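Local coordinates for protein amphinase-2 (PDB 2P7S) that cleaves RNA as a secreted, glycosylated, cytotoxic endonuclease of the pancreatic ribonuclease family from frog oocytes, at residues Q19-F24 against F47-T52; F74-C79 against S90-F95. All coordinates share one frame; numbering follows the deposited sequence. Where two conformers were deposited one is given.

Interaction 1: residues Q19-F24 against F47-T52; sequences QSVADF and FIHSTT
His49 and Gln19 make the one hydrogen bond of this contact, which ties the loop 19-24 to strand 45-49 of the ribonuclease A fold. ND1 of His49 donates a hydrogen bond to the backbone O of Gln19 at 2.7 Å, nearly straight at 166°. The oxygen lies almost in the imidazole plane, while the donor stands above the plane of the Gln19 carbonyl. Over one face of the same ring comes Val21: its CG2 methyl sits 3.9 Å from the centroid of the His49 ring, close to the ring normal, a CH-pi contact. At the ring's rim, near its plane, CB of Phe24 meets CE1 of His49 at 3.9 Å, and the two rings form an offset edge-to-face pair, His49 turning its edge to the face of Phe24.

Phe24 also reaches Phe47. Its CZ is set over the centre of one face of the Phe47 ring, 3.4 Å from CD1 of Phe47, with the planes inclined at 48°. CG of Phe24 is anti to its backbone N (chi1 -164°), which carries the ring inward from the loop to complete an aromatic cluster of three.

Further out, the side chains of both phenylalanines touch Cys79 and Thr29. His49 is fixed from its far nitrogen too, where NE2 is hydrogen-bonded to OG1 of Thr77. Replacing His49 with a leucine is likely to leave the Gln19 carbonyl and the Thr77 hydroxyl without their common partner and the Val21 methyl without a flat face to rest on. The loop has its own internal support, an ST motif in which OG of Ser20 accepts from the backbone N of Asp23 at 3.0 Å.

Interaction 2: residues F74-C79 against S90-F95; sequences FTLTTC and SNTTNF
The antiparallel beta hairpin of strands 74-83 and 86-101 pairs here through five successive residue couples. Phe74 with Asn94, Leu76 with Thr92 and Thr78 with Ser90 are hydrogen-bonded pairs, each closed by two backbone bonds; Thr75 with Thr93 and Thr77 with Asn91 are the non-hydrogen-bonded pairs between them. N of Leu76 donates to O of Thr92 at 2.7 Å, and N of Thr92 returns the bond to O of Leu76 at 2.9 Å. That carbonyl of Leu76 is a busy acceptor: CA of Asn91 makes a CA-H...O contact with it at 3.1 Å, and a water donates to O of Leu76 at 3.0 Å.

The water also joins two hydroxyls, OG1 of Thr92 at 2.9 Å and OG1 of Thr78 at 3.2 Å, so it links both strands on the face that carries Leu76. OG1 of Thr92 lies between its own backbone N and carbonyl carbon (chi1 68°), the rotation that places it beside the water. On this face CD1 of Leu76 reaches diagonally across to CB of Asn94 at 4.3 Å, while CB of Thr78 lies against OG of Ser90 at 3.8 Å.

Beyond the hairpin, Leu76 packs on Ile48, Ile96 and Thr111, and OG1 of Thr78 is hydrogen-bonded to Thr46, a residue that probably binds substrate, as in related ribonucleases. The other edge of strand 74-83 is hydrogen-bonded to strand 45-49, and the disulfide of Cys79 with Cys26 ties the sheet to helix 26-29.

How the interactions relate
Interaction 1 comes first along the chain and closes before interaction 2 opens, yet their centres are only about 9 Å apart. Strand 74-83 is what they share: it pairs with strand 45-49 of interaction 1 and with strand 86-101 of interaction 2, so the three run side by side in one sheet. The seam between the two contacts is direct, with Phe47 N 2.7 Å from Thr77 O and Phe47 CE1 packed 3.6 Å from Cys79 SG. The loop 19-24 thus lies against the sheet face bearing Thr75 and Thr77, while Leu76 and Thr78 look toward the other face, where Thr78 meets Thr46, which probably binds substrate as in related ribonucleases.

Interaction 1: residues Q19-F24 against F47-T52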
loop_
_atom_site.group_PDB
_atom_site.type_symbol
_atom_site.label_atom_id
_atom_site.label_comp_id
_atom_site.label_asym_id
_atom_site.label_seq_id
_atom_site.Cartn_x
_atom_site.Cartn_y
_atom_site.Cartn_z
ATOM N N GLN A 19 -1.954 -5.643 10.315
ATOM C CA GLN A 19 -1.828 -7.100 10.422
ATOM C C GLN A 19 -0.382 -7.538 10.225
ATOM O O GLN A 19 0.404 -6.846 9.588
ATOM C CB GLN A 19 -2.676 -7.799 9.355
ATOM C CG GLN A 19 -4.175 -7.541 9.392
ATOM C CD GLN A 19 -4.875 -8.169 8.187
ATOM O OE1 GLN A 19 -4.861 -9.384 8.023
ATOM N NE2 GLN A 19 -5.474 -7.339 7.334
ATOM N N SER A 20 -0.033 -8.698 10.767
ATOM C CA SER A 20 1.317 -9.215 10.599
ATOM C C SER A 20 1.354 -9.916 9.238
ATOM O O SER A 20 0.308 -10.237 8.672
ATOM C CB SER A 20 1.639 -10.231 11.696
ATOM O OG SER A 20 0.869 -11.413 11.537
ATOM N N VAL A 21 2.557 -10.146 8.721
ATOM C CA VAL A 21 2.743 -10.824 7.441
ATOM C C VAL A 21 2.131 -12.228 7.480
ATOM O O VAL A 21 1.547 -12.697 6.504
ATOM C CB VAL A 21 4.243 -10.946 7.115
ATOM C CG1 VAL A 21 4.451 -11.789 5.874
ATOM C CG2 VAL A 21 4.835 -9.563 6.924
ATOM N N ALA A 22 2.258 -12.887 8.625
ATOM C CA ALA A 22 1.730 -14.237 8.791
ATOM C C ALA A 22 0.207 -14.292 8.888
ATOM O O ALA A 22 -0.421 -15.221 8.377
ATOM C CB ALA A 22 2.348 -14.868 10.021
ATOM N N ASP A 23 -0.390 -13.305 9.548
ATOM C CA ASP A 23 -1.839 -13.281 9.699
ATOM C C ASP A 23 -2.555 -12.691 8.501
ATOM O O ASP A 23 -3.772 -12.821 8.380
ATOM C CB ASP A 23 -2.249 -12.484 10.942
ATOM C CG ASP A 23 -1.897 -13.191 12.228
ATOM O OD1 ASP A 23 -1.936 -14.440 12.238
ATOM O OD2 ASP A 23 -1.596 -12.498 13.225
ATOM N N PHE A 24 -1.808 -12.031 7.623
ATOM C CA PHE A 24 -2.426 -11.418 6.462
ATOM C C PHE A 24 -2.841 -12.476 5.455
ATOM O O PHE A 24 -2.097 -13.419 5.182
ATOM C CB PHE A 24 -1.472 -10.424 5.792
ATOM C CG PHE A 24 -2.159 -9.497 4.832
ATOM C CD1 PHE A 24 -2.822 -8.363 5.294
ATOM C CD2 PHE A 24 -2.195 -9.788 3.471
ATOM C CE1 PHE A 24 -3.518 -7.527 4.413
ATOM C CE2 PHE A 24 -2.886 -8.967 2.585
ATOM C CZ PHE A 24 -3.549 -7.834 3.054
ATOM N N PHE A 47 0.356 -4.215 0.097
ATOM C CA PHE A 47 0.041 -3.778 1.450
ATOM C C PHE A 47 1.301 -3.505 2.257
ATOM O O PHE A 47 2.265 -4.265 2.198
ATOM C CB PHE A 47 -0.804 -4.840 2.158
ATOM C CG PHE A 47 -2.150 -5.050 1.533
ATOM C CD1 PHE A 47 -2.319 -5.958 0.492
ATOM C CD2 PHE A 47 -3.246 -4.309 1.962
ATOM C CE1 PHE A 47 -3.566 -6.118 -0.111
ATOM C CE2 PHE A 47 -4.499 -4.460 1.364
ATOM C CZ PHE A 47 -4.660 -5.364 0.326
ATOM N N ILE A 48 1.275 -2.427 3.031
ATOM C CA ILE A 48 2.423 -2.022 3.835
ATOM C C ILE A 48 2.164 -2.359 5.302
ATOM O O ILE A 48 1.231 -1.837 5.910
ATOM C CB ILE A 48 2.666 -0.495 3.708
ATOM C CG1 ILE A 48 2.663 -0.083 2.237
ATOM C CG2 ILE A 48 3.990 -0.121 4.353
ATOM C CD1 ILE A 48 2.409 1.409 2.027
ATOM N N HIS A 49 2.991 -3.239 5.860
ATOM C CA HIS A 49 2.850 -3.652 7.253
ATOM C C HIS A 49 3.565 -2.642 8.135
ATOM O O HIS A 49 4.748 -2.803 8.465
ATOM C CB HIS A 49 3.459 -5.043 7.440
ATOM C CG HIS A 49 2.755 -6.110 6.664
ATOM N ND1 HIS A 49 1.675 -6.804 7.165
ATOM C CD2 HIS A 49 2.940 -6.560 5.400
ATOM C CE1 HIS A 49 1.223 -7.635 6.242
ATOM N NE2 HIS A 49 1.973 -7.506 5.161
ATOM N N SER A 50 2.848 -1.595 8.518
ATOM C CA SER A 50 3.430 -0.545 9.343
ATOM C C SER A 50 2.378 0.393 9.909
ATOM O O SER A 50 1.231 0.411 9.450
ATOM C CB SER A 50 4.426 0.271 8.508
ATOM O OG SER A 50 4.778 1.491 9.142
ATOM N N THR A 51 2.781 1.168 10.909
ATOM C CA THR A 51 1.903 2.154 11.507
ATOM C C THR A 51 1.836 3.169 10.365
ATOM O O THR A 51 2.684 3.140 9.472
ATOM C CB THR A 51 2.560 2.787 12.736
ATOM O OG1 THR A 51 3.942 3.033 12.451
ATOM C CG2 THR A 51 2.464 1.849 13.940
ATOM N N THR A 52 0.847 4.053 10.386
ATOM C CA THR A 52 0.680 5.032 9.316
ATOM C C THR A 52 1.700 6.165 9.289
ATOM O O THR A 52 2.098 6.617 8.216
ATOM C CB THR A 52 -0.717 5.660 9.369
ATOM O OG1 THR A 52 -0.864 6.394 10.589
ATOM C CG2 THR A 52 -1.785 4.585 9.297
#

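Interaction 2: residues F74-C79 against S90-F95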
loop_
_atom_site.group_PDB
_atom_site.type_symbol
_atom_site.label_atom_id
_atom_site.label_comp_id
_atom_site.label_asym_id
_atom_site.label_seq_id
_atom_site.Cartn_x
_atom_site.Cartn_y
_atom_site.Cartn_z
ATOM N N PHE A 74 10.219 -1.110 4.072
ATOM C CA PHE A 74 9.038 -1.595 4.783
ATOM C C PHE A 74 8.774 -3.051 4.432
ATOM O O PHE A 74 9.275 -3.550 3.426
ATOM C CB PHE A 74 7.790 -0.782 4.414
ATOM C CG PHE A 74 7.887 0.673 4.749
ATOM C CD1 PHE A 74 8.589 1.547 3.923
ATOM C CD2 PHE A 74 7.280 1.173 5.895
ATOM C CE1 PHE A 74 8.681 2.901 4.236
ATOM C CE2 PHE A 74 7.368 2.523 6.218
ATOM C CZ PHE A 74 8.069 3.388 5.386
ATOM N N THR A 75 7.995 -3.726 5.271
ATOM C CA THR A 75 7.613 -5.115 5.033
ATOM C C THR A 75 6.391 -5.004 4.128
ATOM O O THR A 75 5.402 -4.364 4.499
ATOM C CB THR A 75 7.221 -5.819 6.340
ATOM O OG1 THR A 75 8.325 -5.772 7.251
ATOM C CG2 THR A 75 6.850 -7.270 6.075
ATOM N N LEU A 76 6.457 -5.630 2.954
ATOM C CA LEU A 76 5.384 -5.544 1.967
ATOM C C LEU A 76 4.777 -6.853 1.484
ATOM O O LEU A 76 5.498 -7.773 1.107
ATOM C CB LEU A 76 5.906 -4.814 0.736
ATOM C CG LEU A 76 6.592 -3.470 0.947
ATOM C CD1 LEU A 76 7.394 -3.128 -0.299
ATOM C CD2 LEU A 76 5.552 -2.401 1.243
ATOM N N THR A 77 3.448 -6.917 1.480
ATOM C CA THR A 77 2.741 -8.088 0.981
ATOM C C THR A 77 2.052 -7.692 -0.317
ATOM O O THR A 77 1.280 -6.735 -0.361
ATOM C CB THR A 77 1.675 -8.584 1.963
ATOM O OG1 THR A 77 2.314 -9.139 3.113
ATOM C CG2 THR A 77 0.795 -9.643 1.309
ATOM N N THR A 78 2.345 -8.421 -1.383
ATOM C CA THR A 78 1.727 -8.128 -2.659
ATOM C C THR A 78 0.771 -9.263 -3.013
ATOM O O THR A 78 1.149 -10.430 -2.971
ATOM C CB THR A 78 2.805 -7.965 -3.767
ATOM O OG1 THR A 78 3.586 -6.794 -3.495
ATOM C CG2 THR A 78 2.156 -7.825 -5.134
ATOM N N CYS A 79 -0.475 -8.908 -3.310
ATOM C CA CYS A 79 -1.497 -9.881 -3.698
ATOM C C CYS A 79 -1.653 -9.771 -5.213
ATOM O O CYS A 79 -1.909 -8.680 -5.730
ATOM C CB CYS A 79 -2.830 -9.540 -3.044
ATOM S SG CYS A 79 -2.778 -9.490 -1.227
ATOM N N SER A 90 3.015 -12.833 -1.979
ATOM C CA SER A 90 4.458 -12.736 -1.823
ATOM C C SER A 90 4.769 -11.606 -0.854
ATOM O O SER A 90 4.075 -10.594 -0.819
ATOM C CB SER A 90 5.135 -12.466 -3.170
ATOM O OG SER A 90 4.903 -11.144 -3.599
ATOM N N ASN A 91 5.809 -11.795 -0.060
ATOM C CA ASN A 91 6.221 -10.798 0.914
ATOM C C ASN A 91 7.689 -10.462 0.733
ATOM O O ASN A 91 8.526 -11.357 0.581
ATOM C CB ASN A 91 6.001 -11.317 2.331
ATOM C CG ASN A 91 6.845 -10.582 3.351
ATOM O OD1 ASN A 91 6.673 -9.385 3.573
ATOM N ND2 ASN A 91 7.770 -11.299 3.972
ATOM N N THR A 92 7.998 -9.173 0.757
ATOM C CA THR A 92 9.366 -8.714 0.599
ATOM C C THR A 92 9.572 -7.478 1.456
ATOM O O THR A 92 8.613 -6.866 1.926
ATOM C CB THR A 92 9.664 -8.312 -0.858
ATOM O OG1 THR A 92 8.910 -7.137 -1.187
ATOM C CG2 THR A 92 9.284 -9.436 -1.823
ATOM N N THR A 93 10.830 -7.129 1.674
ATOM C CA THR A 93 11.168 -5.931 2.426
ATOM C C THR A 93 11.859 -5.105 1.361
ATOM O O THR A 93 12.736 -5.605 0.646
ATOM C CB THR A 93 12.149 -6.218 3.570
ATOM O OG1 THR A 93 13.364 -6.750 3.031
ATOM C CG2 THR A 93 11.544 -7.207 4.552
ATOM N N ASN A 94 11.459 -3.851 1.227
ATOM C CA ASN A 94 12.046 -3.010 0.198
ATOM C C ASN A 94 11.567 -1.590 0.420
ATOM O O ASN A 94 10.760 -1.329 1.317
ATOM C CB ASN A 94 11.569 -3.495 -1.174
ATOM C CG ASN A 94 12.485 -3.065 -2.304
ATOM O OD1 ASN A 94 13.305 -2.160 -2.152
ATOM N ND2 ASN A 94 12.341 -3.716 -3.454
ATOM N N PHE A 95 12.075 -0.672 -0.391
ATOM C CA PHE A 95 11.654 0.712 -0.299
ATOM C C PHE A 95 10.393 0.737 -1.147
ATOM O O PHE A 95 10.071 -0.251 -1.817
ATOM C CB PHE A 95 12.692 1.655 -0.922
ATOM C CG PHE A 95 14.101 1.407 -0.468
ATOM C CD1 PHE A 95 14.851 0.370 -1.018
ATOM C CD2 PHE A 95 14.679 2.210 0.512
ATOM C CE1 PHE A 95 16.161 0.136 -0.597
ATOM C CE2 PHE A 95 15.984 1.985 0.939
ATOM C CZ PHE A 95 16.727 0.946 0.382
HETATM O O HOH W 1 6.141 -7.582 -1.808
#